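Local coordinates for RNA-dependent RNA Polymerase (Bombyx mori cytoplasmic polyhedrosis virus, PDB 6TZ0), which catalyses RNA-templated RNA synthesis, making plus strands by fully conservative transcription and probably the complementary minus strands during genome replication, at residues Lys17-Arg20 against Glu21-Lys24; Lys24-Glu27 against His28-Lys32. One frame throughout, in Å; residues are numbered along the deposited sequence.

Both contacts are local and belong to helix 20-35, near the N-terminus of the chain. Interaction 1 starts the helix and interaction 2 continues it, with Lys24 shared between them; their centres lie about 11 Å apart. Each is partly buried. In interaction 1 the buried residues are Phe18, Ser22 and Phe23, and in interaction 2 they are Ile26, Leu29 and Thr30. Glu21, Lys24 and His28 are exposed, so each contact has a buried side and a solvent side. The chemistry follows the place in the helix. At the start, side-chain hydroxyls and a pair of aromatic rings do the work. Further along, regular backbone bonds dominate, and a threonine hydroxyl adds to one of them. Leu834 touches both contacts, at Phe23 and at Ile26.

Interaction 1. Residues Lys17-Arg20 against Glu21-Lys24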
ATOM      1  N   LYS A  17     -18.756 -34.702 -25.343  1.00 49.20           N
ATOM      2  CA  LYS A  17     -18.182 -34.343 -26.628  1.00 49.20           C
ATOM      3  C   LYS A  17     -19.201 -33.501 -27.371  1.00 49.20           C
ATOM      4  O   LYS A  17     -20.394 -33.536 -27.070  1.00 49.20           O
ATOM      5  CB  LYS A  17     -17.836 -35.577 -27.466  1.00 49.20           C
ATOM      6  CG  LYS A  17     -16.743 -36.440 -26.899  1.00 49.20           C
ATOM      7  CD  LYS A  17     -16.498 -37.625 -27.794  1.00 49.20           C
ATOM      8  CE  LYS A  17     -15.400 -38.502 -27.246  1.00 49.20           C
ATOM      9  NZ  LYS A  17     -15.157 -39.664 -28.138  1.00 49.20           N
ATOM     10  N   PHE A  18     -18.728 -32.741 -28.346  1.00 51.58           N
ATOM     11  CA  PHE A  18     -19.607 -31.909 -29.154  1.00 51.58           C
ATOM     12  C   PHE A  18     -19.707 -32.489 -30.556  1.00 51.58           C
ATOM     13  O   PHE A  18     -18.773 -32.374 -31.354  1.00 51.58           O
ATOM     14  CB  PHE A  18     -19.141 -30.458 -29.202  1.00 51.58           C
ATOM     15  CG  PHE A  18     -19.273 -29.742 -27.899  1.00 51.58           C
ATOM     16  CD1 PHE A  18     -20.505 -29.646 -27.277  1.00 51.58           C
ATOM     17  CD2 PHE A  18     -18.198 -29.071 -27.350  1.00 51.58           C
ATOM     18  CE1 PHE A  18     -20.639 -28.967 -26.086  1.00 51.58           C
ATOM     19  CE2 PHE A  18     -18.332 -28.376 -26.166  1.00 51.58           C
ATOM     20  CZ  PHE A  18     -19.552 -28.329 -25.531  1.00 51.58           C
ATOM     21  N   THR A  19     -20.844 -33.098 -30.850  1.00 55.72           N
ATOM     22  CA  THR A  19     -21.234 -33.442 -32.203  1.00 55.72           C
ATOM     23  C   THR A  19     -21.991 -32.253 -32.789  1.00 55.72           C
ATOM     24  O   THR A  19     -21.965 -31.148 -32.242  1.00 55.72           O
ATOM     25  CB  THR A  19     -22.070 -34.721 -32.199  1.00 55.72           C
ATOM     26  OG1 THR A  19     -23.304 -34.482 -31.514  1.00 55.72           O
ATOM     27  CG2 THR A  19     -21.324 -35.832 -31.480  1.00 55.72           C
ATOM     28  N   ARG A  20     -22.664 -32.457 -33.917  1.00 58.56           N
ATOM     29  CA  ARG A  20     -23.506 -31.390 -34.442  1.00 58.56           C
ATOM     30  C   ARG A  20     -24.914 -31.428 -33.867  1.00 58.56           C
ATOM     31  O   ARG A  20     -25.622 -30.418 -33.930  1.00 58.56           O
ATOM     32  CB  ARG A  20     -23.558 -31.450 -35.968  1.00 58.56           C
ATOM     33  CG  ARG A  20     -22.226 -31.150 -36.622  1.00 58.56           C
ATOM     34  CD  ARG A  20     -22.365 -30.923 -38.108  1.00 58.56           C
ATOM     35  NE  ARG A  20     -22.886 -32.083 -38.823  1.00 58.56           N
ATOM     36  CZ  ARG A  20     -22.139 -33.072 -39.306  1.00 58.56           C
ATOM     37  NH1 ARG A  20     -20.826 -33.058 -39.141  1.00 58.56           N
ATOM     38  NH2 ARG A  20     -22.709 -34.084 -39.945  1.00 58.56           N
ATOM     39  N   GLU A  21     -25.330 -32.560 -33.305  1.00 58.46           N
ATOM     40  CA  GLU A  21     -26.615 -32.661 -32.633  1.00 58.46           C
ATOM     41  C   GLU A  21     -26.540 -32.339 -31.150  1.00 58.46           C
ATOM     42  O   GLU A  21     -27.587 -32.207 -30.508  1.00 58.46           O
ATOM     43  CB  GLU A  21     -27.202 -34.069 -32.797  1.00 58.46           C
ATOM     44  CG  GLU A  21     -27.635 -34.421 -34.210  1.00 58.46           C
ATOM     45  CD  GLU A  21     -26.510 -34.976 -35.065  1.00 58.46           C
ATOM     46  OE1 GLU A  21     -25.387 -35.149 -34.545  1.00 58.46           O
ATOM     47  OE2 GLU A  21     -26.754 -35.246 -36.259  1.00 58.46           O
ATOM     48  N   SER A  22     -25.338 -32.225 -30.591  1.00 56.18           N
ATOM     49  CA  SER A  22     -25.162 -31.952 -29.173  1.00 56.18           C
ATOM     50  C   SER A  22     -24.706 -30.533 -28.886  1.00 56.18           C
ATOM     51  O   SER A  22     -25.017 -29.997 -27.819  1.00 56.18           O
ATOM     52  CB  SER A  22     -24.156 -32.937 -28.568  1.00 56.18           C
ATOM     53  OG  SER A  22     -22.878 -32.796 -29.152  1.00 56.18           O
ATOM     54  N   PHE A  23     -23.989 -29.910 -29.821  1.00 55.18           N
ATOM     55  CA  PHE A  23     -23.483 -28.560 -29.604  1.00 55.18           C
ATOM     56  C   PHE A  23     -24.601 -27.531 -29.728  1.00 55.18           C
ATOM     57  O   PHE A  23     -24.660 -26.569 -28.951  1.00 55.18           O
ATOM     58  CB  PHE A  23     -22.357 -28.283 -30.599  1.00 55.18           C
ATOM     59  CG  PHE A  23     -21.645 -26.982 -30.382  1.00 55.18           C
ATOM     60  CD1 PHE A  23     -20.767 -26.829 -29.324  1.00 55.18           C
ATOM     61  CD2 PHE A  23     -21.820 -25.928 -31.257  1.00 55.18           C
ATOM     62  CE1 PHE A  23     -20.104 -25.642 -29.125  1.00 55.18           C
ATOM     63  CE2 PHE A  23     -21.157 -24.739 -31.060  1.00 55.18           C
ATOM     64  CZ  PHE A  23     -20.292 -24.600 -29.999  1.00 55.18           C
ATOM     65  N   LYS A  24     -25.507 -27.737 -30.688  1.00 58.68           N
ATOM     66  CA  LYS A  24     -26.652 -26.849 -30.864  1.00 58.68           C
ATOM     67  C   LYS A  24     -27.617 -26.946 -29.691  1.00 58.68           C
ATOM     68  O   LYS A  24     -28.226 -25.944 -29.302  1.00 58.68           O
ATOM     69  CB  LYS A  24     -27.359 -27.192 -32.174  1.00 58.68           C
ATOM     70  CG  LYS A  24     -28.531 -26.299 -32.530  1.00 58.68           C
ATOM     71  CD  LYS A  24     -29.090 -26.662 -33.891  1.00 58.68           C
ATOM     72  CE  LYS A  24     -29.810 -27.999 -33.843  1.00 58.68           C
ATOM     73  NZ  LYS A  24     -31.050 -27.926 -33.026  1.00 58.68           N
TER
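The chain turns from the loop at Lys17-Arg20 into helix 20-35, bringing the CA atoms of Thr19 and Ser22 to 5.2 Å. Thr19 is the N-cap, and with Ser22 it forms a capping box. Thr19 N donates to Ser22 OG at 2.7 Å, with an N-H...O angle of 145°. Thr19 OG1, the capping oxygen, accepts a weak bond from Glu21 N at 3.3 Å. Both hydroxyls are set between backbone N and carbonyl carbon, with chi1 65° in Thr19 and much the same in Ser22. This turns each one back toward the backbone: Thr19 OG1 toward Glu21 N, Ser22 OG toward Thr19 N. Ser22 OG also donates weakly to Lys17 O.

Beside the box, Phe23 meets Phe18 in a T-shaped stack. Phe23 CD1 stands over one face of the Phe18 ring, offset toward its rim, 3.5 Å from Phe18 CD1. The planes are at 81°. Phe23 CG lies anti to its backbone N, and this carries the ring edge to Phe18. Phe12 of helix 11-15 also stacks with Phe18. Hydroxyls thus serve amides at the helix start, while the aromatic pair ties the incoming loop to the first turn.

Interaction 2. Residues Lys24-Glu27 against His28-Lys32; sequences KEIE and HLTAK
This is a contact within one helix, between successive turns of helix 20-35, on a part that packs against helices 11-15 and 774-786. Four i to i+4 backbone bonds cross it. Three are His28 N to Lys24 O, Leu29 N to Glu25 O and Ala31 N to Glu27 O, the first at 2.9 Å.

The fourth ends on Ile26 O, which is gripped twice. Thr30 N reaches it at 2.9 Å with an N-H...O angle of 166°, and Thr30 OG1 donates to the same oxygen at 2.6 Å. The two donors come from opposite faces of the carbonyl plane. With chi1 at 56°, Thr30 OG1 is folded back over the preceding turn. The same torsion brings Thr30 CG2 across the Ile26 side chain, 4.1 Å from Ile26 CG2, a loose touch. Leu29 lays CG against Glu25 O at 3.5 Å.

Ile26 packs on Phe12, and Thr30 on Phe783 and Ala786. Ala31 lies about 8 Å, side chain to side chain, from Arg791, which binds ATP in another structure of this protein; no ATP is bound to this chain here. Glu27 has a long, weak ion pair with Arg790. The hydroxyl of buried Thr30 thus spends its proton on its own helix, giving Ile26 O a second donor.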
ATOM      1  N   LYS A  24     -25.507 -27.737 -30.688  1.00 58.68           N
ATOM      2  CA  LYS A  24     -26.652 -26.849 -30.864  1.00 58.68           C
ATOM      3  C   LYS A  24     -27.617 -26.946 -29.691  1.00 58.68           C
ATOM      4  O   LYS A  24     -28.226 -25.944 -29.302  1.00 58.68           O
ATOM      5  CB  LYS A  24     -27.359 -27.192 -32.174  1.00 58.68           C
ATOM      6  CG  LYS A  24     -28.531 -26.299 -32.530  1.00 58.68           C
ATOM      7  CD  LYS A  24     -29.090 -26.662 -33.891  1.00 58.68           C
ATOM      8  CE  LYS A  24     -29.810 -27.999 -33.843  1.00 58.68           C
ATOM      9  NZ  LYS A  24     -31.050 -27.926 -33.026  1.00 58.68           N
ATOM     10  N   GLU A  25     -27.735 -28.131 -29.094  1.00 56.52           N
ATOM     11  CA  GLU A  25     -28.625 -28.330 -27.956  1.00 56.52           C
ATOM     12  C   GLU A  25     -28.127 -27.587 -26.719  1.00 56.52           C
ATOM     13  O   GLU A  25     -28.913 -26.932 -26.020  1.00 56.52           O
ATOM     14  CB  GLU A  25     -28.745 -29.825 -27.685  1.00 56.52           C
ATOM     15  CG  GLU A  25     -29.758 -30.211 -26.651  1.00 56.52           C
ATOM     16  CD  GLU A  25     -29.856 -31.716 -26.497  1.00 56.52           C
ATOM     17  OE1 GLU A  25     -29.061 -32.433 -27.140  1.00 56.52           O
ATOM     18  OE2 GLU A  25     -30.739 -32.185 -25.751  1.00 56.52           O
ATOM     19  N   ILE A  26     -26.824 -27.678 -26.440  1.00 56.00           N
ATOM     20  CA  ILE A  26     -26.221 -26.934 -25.337  1.00 56.00           C
ATOM     21  C   ILE A  26     -26.286 -25.440 -25.602  1.00 56.00           C
ATOM     22  O   ILE A  26     -26.535 -24.646 -24.685  1.00 56.00           O
ATOM     23  CB  ILE A  26     -24.776 -27.421 -25.109  1.00 56.00           C
ATOM     24  CG1 ILE A  26     -24.787 -28.874 -24.664  1.00 56.00           C
ATOM     25  CG2 ILE A  26     -24.040 -26.580 -24.078  1.00 56.00           C
ATOM     26  CD1 ILE A  26     -25.515 -29.091 -23.361  1.00 56.00           C
ATOM     27  N   GLU A  27     -26.102 -25.042 -26.864  1.00 58.26           N
ATOM     28  CA  GLU A  27     -26.207 -23.637 -27.246  1.00 58.26           C
ATOM     29  C   GLU A  27     -27.608 -23.094 -26.980  1.00 58.26           C
ATOM     30  O   GLU A  27     -27.764 -22.023 -26.380  1.00 58.26           O
ATOM     31  CB  GLU A  27     -25.822 -23.500 -28.717  1.00 58.26           C
ATOM     32  CG  GLU A  27     -25.719 -22.093 -29.218  1.00 58.26           C
ATOM     33  CD  GLU A  27     -25.157 -22.009 -30.620  1.00 58.26           C
ATOM     34  OE1 GLU A  27     -24.903 -23.071 -31.225  1.00 58.26           O
ATOM     35  OE2 GLU A  27     -24.952 -20.878 -31.110  1.00 58.26           O
ATOM     36  N   HIS A  28     -28.633 -23.879 -27.324  1.00 56.53           N
ATOM     37  CA  HIS A  28     -30.019 -23.493 -27.087  1.00 56.53           C
ATOM     38  C   HIS A  28     -30.349 -23.413 -25.599  1.00 56.53           C
ATOM     39  O   HIS A  28     -30.973 -22.443 -25.152  1.00 56.53           O
ATOM     40  CB  HIS A  28     -30.944 -24.481 -27.794  1.00 56.53           C
ATOM     41  CG  HIS A  28     -32.400 -24.212 -27.582  1.00 56.53           C
ATOM     42  ND1 HIS A  28     -33.050 -23.139 -28.151  1.00 56.53           N
ATOM     43  CD2 HIS A  28     -33.339 -24.892 -26.882  1.00 56.53           C
ATOM     44  CE1 HIS A  28     -34.322 -23.161 -27.798  1.00 56.53           C
ATOM     45  NE2 HIS A  28     -34.524 -24.216 -27.030  1.00 56.53           N
ATOM     46  N   LEU A  29     -29.930 -24.406 -24.812  1.00 55.29           N
ATOM     47  CA  LEU A  29     -30.300 -24.408 -23.398  1.00 55.29           C
ATOM     48  C   LEU A  29     -29.547 -23.351 -22.596  1.00 55.29           C
ATOM     49  O   LEU A  29     -30.128 -22.710 -21.710  1.00 55.29           O
ATOM     50  CB  LEU A  29     -30.088 -25.793 -22.801  1.00 55.29           C
ATOM     51  CG  LEU A  29     -31.143 -26.786 -23.264  1.00 55.29           C
ATOM     52  CD1 LEU A  29     -30.820 -28.157 -22.751  1.00 55.29           C
ATOM     53  CD2 LEU A  29     -32.500 -26.345 -22.767  1.00 55.29           C
ATOM     54  N   THR A  30     -28.263 -23.138 -22.887  1.00 54.68           N
ATOM     55  CA  THR A  30     -27.539 -22.083 -22.190  1.00 54.68           C
ATOM     56  C   THR A  30     -27.988 -20.699 -22.642  1.00 54.68           C
ATOM     57  O   THR A  30     -27.954 -19.753 -21.847  1.00 54.68           O
ATOM     58  CB  THR A  30     -26.036 -22.264 -22.382  1.00 54.68           C
ATOM     59  OG1 THR A  30     -25.734 -22.307 -23.780  1.00 54.68           O
ATOM     60  CG2 THR A  30     -25.566 -23.547 -21.714  1.00 54.68           C
ATOM     61  N   ALA A  31     -28.462 -20.564 -23.887  1.00 57.01           N
ATOM     62  CA  ALA A  31     -29.096 -19.316 -24.296  1.00 57.01           C
ATOM     63  C   ALA A  31     -30.407 -19.088 -23.554  1.00 57.01           C
ATOM     64  O   ALA A  31     -30.721 -17.954 -23.168  1.00 57.01           O
ATOM     65  CB  ALA A  31     -29.334 -19.330 -25.802  1.00 57.01           C
ATOM     66  N   LYS A  32     -31.180 -20.158 -23.342  1.00 56.36           N
ATOM     67  CA  LYS A  32     -32.444 -20.035 -22.623  1.00 56.36           C
ATOM     68  C   LYS A  32     -32.211 -19.688 -21.156  1.00 56.36           C
ATOM     69  O   LYS A  32     -33.011 -18.972 -20.546  1.00 56.36           O
ATOM     70  CB  LYS A  32     -33.245 -21.331 -22.762  1.00 56.36           C
ATOM     71  CG  LYS A  32     -34.638 -21.303 -22.163  1.00 56.36           C
ATOM     72  CD  LYS A  32     -35.380 -22.600 -22.451  1.00 56.36           C
ATOM     73  CE  LYS A  32     -36.702 -22.667 -21.698  1.00 56.36           C
ATOM     74  NZ  LYS A  32     -37.668 -21.632 -22.158  1.00 56.36           N
TER